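Local coordinates for protein mannuronan C5-epimerase (Pseudomonas syringae pv. tomato, PDB 4NK6) that epimerises beta-D-mannuronate residues to alpha-L-guluronate within the alginate polymer and helps to channel the new chain through the periplasm, at residues N334-N339 against W355-I360; L346-N351 against R368-V373; I375-N380 against V413-V418. One frame throughout, in Å; residues are numbered along the deposited sequence.

In the fold
Segment 334-339 comes first from the N terminus of this part of the right-handed beta-helix, and 346-351 follows after six intervening residues. One turn later 355-360 returns beside the former, closing contact 1, and 368-373 beside the latter, closing contact 2. The two loops therefore cross, because their segments alternate along the chain while lying on different walls of the solenoid. Contact 3 is in series: 375-380 lies beside 355-360 on the next turn, joined by probable hydrogen bonds (G356 to Y378, N357 to N380) and by W355 on Y378, and 413-418 returns beside it, closing contact 3 after 32 residues. I375 also touches L346 of contact 2, which links two walls through the interior.

Contact 1 (N334-N339 against W355-I360); sequences NEIYQN and WGNRVI
N334 and N357 form two rungs of an asparagine ladder in the right-handed beta-helix, their side chains side by side and their amide planes only 6° apart. Both CG atoms are anti to the carbonyl carbon (chi1 near -60° in both), and this shared torsion lets the amides repeat from turn to turn. N357 OD1 is gripped twice: N334 ND2 approaches in the carbonyl plane at 3.0 Å, and N334 N donates to the same oxygen from a tilted position. The ladder runs on, with N334 OD1 accepting from N310 N and N357 ND2 donating to N380 OD1.

Beyond it the strands pair in parallel: I336 N lies 3.0 Å from R358 O, and I336 O accepts from I360 N. I336 and V359 turn to the interior of the solenoid; Y337 and I360 turn to its outer face, their CB atoms 4.1 Å apart.

E335 and R358 share that outer face, as a side-on salt bridge. Bends at chi2 of E335 and chi3 of R358 bring the charged ends together with their planes 48° apart. R358 NE lies 2.9 Å from E335 OE1, and R358 NH2 reaches E335 OE2 at 2.8 Å from above the carboxylate plane.

Contact 2 (L346-N351 against R368-V373); sequences LYESGN and RVRNSV
The charged interactions centre on E348, whose carboxylate R370 grips side-on between adjacent turns of the right-handed beta-helix. R370 NE meets the syn lone pair of E348 OE2 at 2.7 Å, while R370 NH1 binds E348 OE1 at 2.9 Å. A third donor, N371 ND2, reaches E348 OE2 from its anti side, somewhat out of the carboxylate plane. The bend of E348 at chi2 (71°) curls the carboxylate back toward R370.

Aromatic packing adds to this grip: Y347 CD1 sits over the centre of one face of the R370 guanidinium, 3.4 Å from R370 CZ, with the planes 49° apart. Y347 OH receives a weak bond from R368 NH1; the firmer partner of R368 is D342, through a salt bridge. The Y347 side chain lies about 11 Å from that of H274, the inferred proton acceptor.

Among backbone and hydroxyl bonds, L346 N donates to R368 O and R370 N to L346 O, in parallel pairing. S372 OG accepts from S349 N at 3.0 Å and itself donates to R370 O, which also takes E348 N.

Strand 320-323 flanks Y347 on one side and strand 388-393 touches R368 and R370 on the other, while inside the solenoid L346 and V369 pack on I375 of strand 375-378.

Contact 3 (I375-N380 against V413-V418); sequences IKLYEN and VSLIMV
S414 makes the first bond with I375, in a parallel strand pairing that continues the right-handed beta-helix by one more turn. I375 N donates to S414 O over a long 3.3 Å, while S414 OG turns to N374 N.

L415 comes next and points into the interior. Its CB packs against I375 CB at 4.0 Å; strand 437-441 carries V438, which touches L415 from the following turn.

I416 faces the other way, and its backbone is bonded in both directions: I416 N donates to I375 O, and I416 O receives L377 N at 2.8 Å in an almost straight bond. Its CG2 approaches the hydroxyl end of Y378, the two side chains lying side by side.

M417 returns to the interior alongside L377, both pointing the same way. M417 CG lies 4.1 Å from L377 CD1, and the CA of M417 makes a CA-H...O contact with L377 O. L440 touches M417 from the next strand.

V418 closes the series. Its N donates to L377 O, and its O accepts from E379 N. The valine lies across one face of the Y378 ring: V418 CB is 3.8 Å from the centroid of that ring and 24° off its normal, a CH-pi contact. The ring also meets W355 at nearly parallel planes, and Y378 OH bonds to OE2 of E24, at the start of the modelled chain. V418 CB is offset toward the rim of the tyrosine, 3.5 Å from Y378 CE2, and V418 CG2 lies equally close to that carbon.

Contact 1 (N334-N339 against W355-I360)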
loop_
_atom_site.group_PDB
_atom_site.type_symbol
_atom_site.label_atom_id
_atom_site.label_comp_id
_atom_site.label_asym_id
_atom_site.label_seq_id
_atom_site.Cartn_x
_atom_site.Cartn_y
_atom_site.Cartn_z
ATOM N N ASN A 334 -11.902 -9.094 10.099
ATOM C CA ASN A 334 -11.989 -7.708 9.658
ATOM C C ASN A 334 -13.404 -7.174 9.814
ATOM O O ASN A 334 -14.374 -7.920 9.674
ATOM C CB ASN A 334 -11.540 -7.576 8.203
ATOM C CG ASN A 334 -10.099 -7.989 8.001
ATOM O OD1 ASN A 334 -9.181 -7.274 8.402
ATOM N ND2 ASN A 334 -9.888 -9.135 7.348
ATOM N N GLU A 335 -13.522 -5.891 10.133
ATOM C CA GLU A 335 -14.819 -5.231 10.159
ATOM C C GLU A 335 -14.907 -4.506 8.831
ATOM O O GLU A 335 -14.137 -3.582 8.572
ATOM C CB GLU A 335 -14.898 -4.227 11.312
ATOM C CG GLU A 335 -14.254 -4.696 12.603
ATOM C CD GLU A 335 -15.202 -5.474 13.498
ATOM O OE1 GLU A 335 -16.315 -5.822 13.045
ATOM O OE2 GLU A 335 -14.832 -5.727 14.668
ATOM N N ILE A 336 -15.813 -4.951 7.968
ATOM C CA ILE A 336 -15.864 -4.449 6.598
ATOM C C ILE A 336 -17.278 -3.990 6.288
ATOM O O ILE A 336 -18.177 -4.807 6.117
ATOM C CB ILE A 336 -15.447 -5.555 5.605
ATOM C CG1 ILE A 336 -14.034 -6.041 5.944
ATOM C CG2 ILE A 336 -15.502 -5.032 4.173
ATOM C CD1 ILE A 336 -13.615 -7.318 5.222
ATOM N N TYR A 337 -17.480 -2.681 6.218
ATOM C CA TYR A 337 -18.839 -2.168 6.288
ATOM C C TYR A 337 -19.061 -0.877 5.525
ATOM O O TYR A 337 -18.147 -0.089 5.364
ATOM C CB TYR A 337 -19.279 -2.011 7.763
ATOM C CG TYR A 337 -18.424 -1.079 8.614
ATOM C CD1 TYR A 337 -17.266 -1.537 9.233
ATOM C CD2 TYR A 337 -18.789 0.246 8.813
ATOM C CE1 TYR A 337 -16.484 -0.696 10.016
ATOM C CE2 TYR A 337 -18.013 1.103 9.604
ATOM C CZ TYR A 337 -16.862 0.618 10.201
ATOM O OH TYR A 337 -16.078 1.446 10.973
ATOM N N GLN A 338 -20.284 -0.678 5.041
ATOM C CA GLN A 338 -20.674 0.607 4.466
ATOM C C GLN A 338 -19.828 1.006 3.259
ATOM O O GLN A 338 -19.746 2.183 2.911
ATOM C CB GLN A 338 -20.679 1.719 5.538
ATOM C CG GLN A 338 -21.698 1.461 6.658
ATOM C CD GLN A 338 -21.672 2.510 7.772
ATOM O OE1 GLN A 338 -20.681 3.215 7.973
ATOM N NE2 GLN A 338 -22.769 2.608 8.501
ATOM N N ASN A 339 -19.211 0.023 2.612
ATOM C CA ASN A 339 -18.551 0.281 1.329
ATOM C C ASN A 339 -19.599 0.377 0.230
ATOM O O ASN A 339 -20.679 -0.207 0.351
ATOM C CB ASN A 339 -17.502 -0.792 1.040
ATOM C CG ASN A 339 -16.397 -0.798 2.083
ATOM O OD1 ASN A 339 -15.528 0.080 2.082
ATOM N ND2 ASN A 339 -16.436 -1.776 2.995
ATOM N N TRP A 355 -11.930 -16.003 7.304
ATOM C CA TRP A 355 -12.339 -16.484 8.627
ATOM C C TRP A 355 -12.845 -15.380 9.545
ATOM O O TRP A 355 -12.094 -14.469 9.896
ATOM C CB TRP A 355 -11.175 -17.180 9.339
ATOM C CG TRP A 355 -11.603 -17.861 10.611
ATOM C CD1 TRP A 355 -12.004 -17.261 11.780
ATOM C CD2 TRP A 355 -11.684 -19.275 10.843
ATOM N NE1 TRP A 355 -12.330 -18.214 12.715
ATOM C CE2 TRP A 355 -12.140 -19.457 12.168
ATOM C CE3 TRP A 355 -11.404 -20.404 10.066
ATOM C CZ2 TRP A 355 -12.331 -20.725 12.727
ATOM C CZ3 TRP A 355 -11.595 -21.661 10.624
ATOM C CH2 TRP A 355 -12.054 -21.809 11.938
ATOM N N GLY A 356 -14.102 -15.489 9.967
ATOM C CA GLY A 356 -14.623 -14.659 11.043
ATOM C C GLY A 356 -14.708 -13.170 10.759
ATOM O O GLY A 356 -14.626 -12.349 11.674
ATOM N N ASN A 357 -14.875 -12.816 9.490
ATOM C CA ASN A 357 -15.058 -11.422 9.116
ATOM C C ASN A 357 -16.486 -11.001 9.368
ATOM O O ASN A 357 -17.408 -11.789 9.203
ATOM C CB ASN A 357 -14.735 -11.212 7.642
ATOM C CG ASN A 357 -13.313 -11.559 7.317
ATOM O OD1 ASN A 357 -12.401 -10.794 7.618
ATOM N ND2 ASN A 357 -13.106 -12.724 6.705
ATOM N N ARG A 358 -16.663 -9.750 9.761
ATOM C CA ARG A 358 -17.989 -9.197 9.941
ATOM C C ARG A 358 -18.237 -8.199 8.821
ATOM O O ARG A 358 -17.700 -7.091 8.822
ATOM C CB ARG A 358 -18.111 -8.563 11.326
ATOM C CG ARG A 358 -18.118 -9.608 12.448
ATOM C CD ARG A 358 -18.165 -8.966 13.820
ATOM N NE ARG A 358 -16.871 -8.414 14.180
ATOM C CZ ARG A 358 -15.918 -9.107 14.792
ATOM N NH1 ARG A 358 -16.129 -10.378 15.111
ATOM N NH2 ARG A 358 -14.769 -8.527 15.094
ATOM N N VAL A 359 -19.028 -8.630 7.842
ATOM C CA VAL A 359 -19.255 -7.866 6.627
ATOM C C VAL A 359 -20.673 -7.308 6.656
ATOM O O VAL A 359 -21.646 -8.027 6.430
ATOM C CB VAL A 359 -19.022 -8.758 5.390
ATOM C CG1 VAL A 359 -18.956 -7.928 4.151
ATOM C CG2 VAL A 359 -17.712 -9.522 5.554
ATOM N N ILE A 360 -20.785 -6.017 6.941
ATOM C CA ILE A 360 -22.054 -5.437 7.355
ATOM C C ILE A 360 -22.430 -4.230 6.513
ATOM O O ILE A 360 -21.622 -3.332 6.337
ATOM C CB ILE A 360 -21.960 -4.923 8.825
ATOM C CG1 ILE A 360 -21.295 -5.963 9.731
ATOM C CG2 ILE A 360 -23.337 -4.516 9.329
ATOM C CD1 ILE A 360 -22.087 -7.284 9.865
#

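Contact 2 (L346-N351 against R368-V373)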
loop_
_atom_site.group_PDB
_atom_site.type_symbol
_atom_site.label_atom_id
_atom_site.label_comp_id
_atom_site.label_asym_id
_atom_site.label_seq_id
_atom_site.Cartn_x
_atom_site.Cartn_y
_atom_site.Cartn_z
ATOM N N LEU A 346 -13.497 -11.377 -4.348
ATOM C CA LEU A 346 -12.412 -12.200 -4.865
ATOM C C LEU A 346 -12.531 -12.306 -6.379
ATOM O O LEU A 346 -13.545 -12.764 -6.906
ATOM C CB LEU A 346 -12.415 -13.604 -4.255
ATOM C CG LEU A 346 -12.366 -13.786 -2.729
ATOM C CD1 LEU A 346 -11.647 -15.064 -2.399
ATOM C CD2 LEU A 346 -11.743 -12.630 -1.988
ATOM N N TYR A 347 -11.489 -11.865 -7.067
ATOM C CA TYR A 347 -11.439 -11.896 -8.512
ATOM C C TYR A 347 -10.339 -12.865 -8.944
ATOM O O TYR A 347 -9.149 -12.565 -8.766
ATOM C CB TYR A 347 -11.044 -10.521 -9.037
ATOM C CG TYR A 347 -12.093 -9.427 -9.025
ATOM C CD1 TYR A 347 -13.341 -9.605 -9.611
ATOM C CD2 TYR A 347 -11.801 -8.184 -8.473
ATOM C CE1 TYR A 347 -14.274 -8.570 -9.634
ATOM C CE2 TYR A 347 -12.722 -7.159 -8.484
ATOM C CZ TYR A 347 -13.952 -7.353 -9.066
ATOM O OH TYR A 347 -14.855 -6.310 -9.072
ATOM N N GLU A 348 -10.728 -14.006 -9.509
ATOM C CA GLU A 348 -9.777 -14.959 -10.079
ATOM C C GLU A 348 -8.631 -15.267 -9.113
ATOM O O GLU A 348 -7.463 -15.292 -9.504
ATOM C CB GLU A 348 -9.217 -14.423 -11.403
ATOM C CG GLU A 348 -10.253 -14.299 -12.530
ATOM C CD GLU A 348 -11.263 -13.171 -12.308
ATOM O OE1 GLU A 348 -10.847 -12.019 -12.061
ATOM O OE2 GLU A 348 -12.479 -13.433 -12.388
ATOM N N SER A 349 -8.972 -15.452 -7.844
ATOM C CA SER A 349 -7.973 -15.630 -6.790
ATOM C C SER A 349 -8.421 -16.749 -5.856
ATOM O O SER A 349 -9.142 -16.506 -4.876
ATOM C CB SER A 349 -7.789 -14.331 -5.993
ATOM O OG SER A 349 -7.165 -13.325 -6.779
ATOM N N GLY A 350 -7.998 -17.971 -6.170
ATOM C CA GLY A 350 -8.435 -19.150 -5.444
ATOM C C GLY A 350 -7.569 -19.506 -4.247
ATOM O O GLY A 350 -6.569 -18.846 -3.983
ATOM N N ASN A 351 -7.981 -20.538 -3.513
ATOM C CA ASN A 351 -7.200 -21.082 -2.404
ATOM C C ASN A 351 -6.890 -20.063 -1.318
ATOM O O ASN A 351 -5.748 -19.937 -0.861
ATOM C CB ASN A 351 -5.927 -21.742 -2.928
ATOM C CG ASN A 351 -6.230 -22.908 -3.865
ATOM O OD1 ASN A 351 -6.571 -24.000 -3.418
ATOM N ND2 ASN A 351 -6.122 -22.673 -5.166
ATOM N N ARG A 368 -18.271 -11.400 -2.374
ATOM C CA ARG A 368 -18.441 -11.837 -3.752
ATOM C C ARG A 368 -17.213 -12.603 -4.239
ATOM O O ARG A 368 -16.076 -12.179 -4.025
ATOM C CB ARG A 368 -18.764 -10.659 -4.683
ATOM C CG ARG A 368 -18.915 -11.085 -6.151
ATOM C CD ARG A 368 -19.700 -10.064 -6.980
ATOM N NE ARG A 368 -18.984 -8.803 -7.181
ATOM C CZ ARG A 368 -18.272 -8.511 -8.266
ATOM N NH1 ARG A 368 -17.682 -7.324 -8.370
ATOM N NH2 ARG A 368 -18.151 -9.400 -9.248
ATOM N N VAL A 369 -17.451 -13.740 -4.885
ATOM C CA VAL A 369 -16.370 -14.587 -5.369
ATOM C C VAL A 369 -16.567 -14.855 -6.848
ATOM O O VAL A 369 -17.540 -15.489 -7.232
ATOM C CB VAL A 369 -16.350 -15.949 -4.636
ATOM C CG1 VAL A 369 -15.194 -16.803 -5.130
ATOM C CG2 VAL A 369 -16.255 -15.743 -3.120
ATOM N N ARG A 370 -15.642 -14.373 -7.673
ATOM C CA ARG A 370 -15.752 -14.551 -9.114
ATOM C C ARG A 370 -14.583 -15.398 -9.617
ATOM O O ARG A 370 -13.429 -15.103 -9.306
ATOM C CB ARG A 370 -15.762 -13.192 -9.831
ATOM C CG ARG A 370 -16.054 -13.275 -11.347
ATOM C CD ARG A 370 -15.899 -11.910 -12.035
ATOM N NE ARG A 370 -14.501 -11.572 -12.321
ATOM C CZ ARG A 370 -14.097 -10.411 -12.837
ATOM N NH1 ARG A 370 -12.808 -10.201 -13.075
ATOM N NH2 ARG A 370 -14.981 -9.460 -13.121
ATOM N N ASN A 371 -14.896 -16.450 -10.374
ATOM C CA ASN A 371 -13.877 -17.271 -11.039
ATOM C C ASN A 371 -12.777 -17.764 -10.111
ATOM O O ASN A 371 -11.615 -17.820 -10.512
ATOM C CB ASN A 371 -13.219 -16.506 -12.197
ATOM C CG ASN A 371 -14.161 -16.278 -13.367
ATOM O OD1 ASN A 371 -15.096 -17.046 -13.587
ATOM N ND2 ASN A 371 -13.910 -15.222 -14.129
ATOM N N SER A 372 -13.134 -18.101 -8.874
ATOM C CA SER A 372 -12.150 -18.551 -7.893
ATOM C C SER A 372 -12.552 -19.900 -7.302
ATOM O O SER A 372 -13.709 -20.094 -6.918
ATOM C CB SER A 372 -12.022 -17.511 -6.769
ATOM O OG SER A 372 -11.803 -16.218 -7.308
ATOM N N VAL A 373 -11.605 -20.830 -7.212
ATOM C CA VAL A 373 -11.903 -22.144 -6.634
ATOM C C VAL A 373 -11.243 -22.360 -5.273
ATOM O O VAL A 373 -10.268 -21.693 -4.937
ATOM C CB VAL A 373 -11.511 -23.307 -7.577
ATOM C CG1 VAL A 373 -12.355 -23.279 -8.839
ATOM C CG2 VAL A 373 -10.023 -23.267 -7.900
#

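Contact 3 (I375-N380 against V413-V418)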
loop_
_atom_site.group_PDB
_atom_site.type_symbol
_atom_site.label_atom_id
_atom_site.label_comp_id
_atom_site.label_asym_id
_atom_site.label_seq_id
_atom_site.Cartn_x
_atom_site.Cartn_y
_atom_site.Cartn_z
ATOM N N ILE A 375 -12.274 -21.710 -2.259
ATOM C CA ILE A 375 -12.440 -20.623 -1.312
ATOM C C ILE A 375 -13.078 -21.177 -0.045
ATOM O O ILE A 375 -14.094 -21.866 -0.102
ATOM C CB ILE A 375 -13.308 -19.508 -1.908
ATOM C CG1 ILE A 375 -12.612 -18.911 -3.142
ATOM C CG2 ILE A 375 -13.591 -18.415 -0.878
ATOM C CD1 ILE A 375 -11.174 -18.469 -2.879
ATOM N N LYS A 376 -12.465 -20.901 1.101
ATOM C CA LYS A 376 -13.024 -21.344 2.370
ATOM C C LYS A 376 -13.615 -20.166 3.131
ATOM O O LYS A 376 -12.928 -19.186 3.413
ATOM C CB LYS A 376 -11.967 -22.081 3.197
ATOM C CG LYS A 376 -11.459 -23.339 2.503
ATOM C CD LYS A 376 -10.382 -24.063 3.301
ATOM C CE LYS A 376 -9.944 -25.343 2.581
ATOM N NZ LYS A 376 -8.824 -26.029 3.285
ATOM N N LEU A 377 -14.906 -20.255 3.432
ATOM C CA LEU A 377 -15.599 -19.194 4.152
ATOM C C LEU A 377 -16.011 -19.736 5.508
ATOM O O LEU A 377 -17.031 -20.421 5.634
ATOM C CB LEU A 377 -16.825 -18.712 3.366
ATOM C CG LEU A 377 -16.590 -18.158 1.949
ATOM C CD1 LEU A 377 -17.878 -17.633 1.335
ATOM C CD2 LEU A 377 -15.531 -17.072 1.932
ATOM N N TYR A 378 -15.204 -19.456 6.524
ATOM C CA TYR A 378 -15.454 -20.006 7.853
ATOM C C TYR A 378 -15.861 -18.920 8.847
ATOM O O TYR A 378 -15.179 -17.900 8.989
ATOM C CB TYR A 378 -14.219 -20.747 8.369
ATOM C CG TYR A 378 -14.062 -22.174 7.873
ATOM C CD1 TYR A 378 -13.756 -22.443 6.545
ATOM C CD2 TYR A 378 -14.203 -23.256 8.745
ATOM C CE1 TYR A 378 -13.601 -23.760 6.088
ATOM C CE2 TYR A 378 -14.053 -24.570 8.299
ATOM C CZ TYR A 378 -13.750 -24.806 6.965
ATOM O OH TYR A 378 -13.602 -26.103 6.511
ATOM N N GLU A 379 -16.981 -19.152 9.525
ATOM C CA GLU A 379 -17.446 -18.299 10.615
ATOM C C GLU A 379 -17.684 -16.842 10.226
ATOM O O GLU A 379 -17.729 -15.979 11.100
ATOM C CB GLU A 379 -16.488 -18.368 11.820
ATOM C CG GLU A 379 -16.275 -19.778 12.389
ATOM C CD GLU A 379 -17.562 -20.427 12.870
ATOM O OE1 GLU A 379 -18.463 -19.701 13.333
ATOM O OE2 GLU A 379 -17.675 -21.667 12.784
ATOM N N ASN A 380 -17.829 -16.559 8.933
ATOM C CA ASN A 380 -18.119 -15.191 8.513
ATOM C C ASN A 380 -19.543 -14.766 8.831
ATOM O O ASN A 380 -20.481 -15.566 8.776
ATOM C CB ASN A 380 -17.843 -14.984 7.024
ATOM C CG ASN A 380 -16.386 -15.173 6.681
ATOM O OD1 ASN A 380 -15.555 -14.301 6.953
ATOM N ND2 ASN A 380 -16.062 -16.318 6.091
ATOM N N VAL A 413 -16.081 -21.618 -10.251
ATOM C CA VAL A 413 -16.197 -21.145 -8.879
ATOM C C VAL A 413 -16.530 -22.309 -7.944
ATOM O O VAL A 413 -17.394 -23.130 -8.233
ATOM C CB VAL A 413 -17.224 -19.979 -8.752
ATOM C CG1 VAL A 413 -18.665 -20.459 -8.989
ATOM C CG2 VAL A 413 -17.087 -19.283 -7.401
ATOM N N SER A 414 -15.808 -22.412 -6.839
ATOM C CA SER A 414 -16.167 -23.402 -5.834
ATOM C C SER A 414 -15.822 -22.909 -4.439
ATOM O O SER A 414 -14.824 -22.209 -4.234
ATOM C CB SER A 414 -15.487 -24.738 -6.102
ATOM O OG SER A 414 -14.127 -24.676 -5.739
ATOM N N LEU A 415 -16.654 -23.265 -3.472
ATOM C CA LEU A 415 -16.358 -22.875 -2.112
ATOM C C LEU A 415 -16.896 -23.830 -1.061
ATOM O O LEU A 415 -17.724 -24.702 -1.343
ATOM C CB LEU A 415 -16.803 -21.436 -1.851
ATOM C CG LEU A 415 -18.168 -20.997 -2.358
ATOM C CD1 LEU A 415 -19.223 -21.286 -1.319
ATOM C CD2 LEU A 415 -18.135 -19.520 -2.701
ATOM N N ILE A 416 -16.367 -23.668 0.144
ATOM C CA ILE A 416 -16.797 -24.407 1.310
ATOM C C ILE A 416 -17.179 -23.370 2.358
ATOM O O ILE A 416 -16.392 -22.473 2.668
ATOM C CB ILE A 416 -15.671 -25.314 1.825
ATOM C CG1 ILE A 416 -15.369 -26.397 0.783
ATOM C CG2 ILE A 416 -16.049 -25.949 3.151
ATOM C CD1 ILE A 416 -14.199 -27.297 1.131
ATOM N N MET A 417 -18.405 -23.464 2.860
ATOM C CA MET A 417 -18.874 -22.545 3.889
ATOM C C MET A 417 -19.164 -23.321 5.162
ATOM O O MET A 417 -19.887 -24.321 5.127
ATOM C CB MET A 417 -20.130 -21.805 3.429
ATOM C CG MET A 417 -19.965 -21.040 2.121
ATOM S SD MET A 417 -21.408 -20.023 1.734
ATOM C CE MET A 417 -21.663 -19.249 3.322
ATOM N N VAL A 418 -18.584 -22.870 6.274
ATOM C CA VAL A 418 -18.786 -23.506 7.582
ATOM C C VAL A 418 -19.111 -22.440 8.625
ATOM O O VAL A 418 -18.379 -21.460 8.776
ATOM C CB VAL A 418 -17.537 -24.300 8.043
ATOM C CG1 VAL A 418 -17.694 -24.792 9.494
ATOM C CG2 VAL A 418 -17.260 -25.478 7.116
#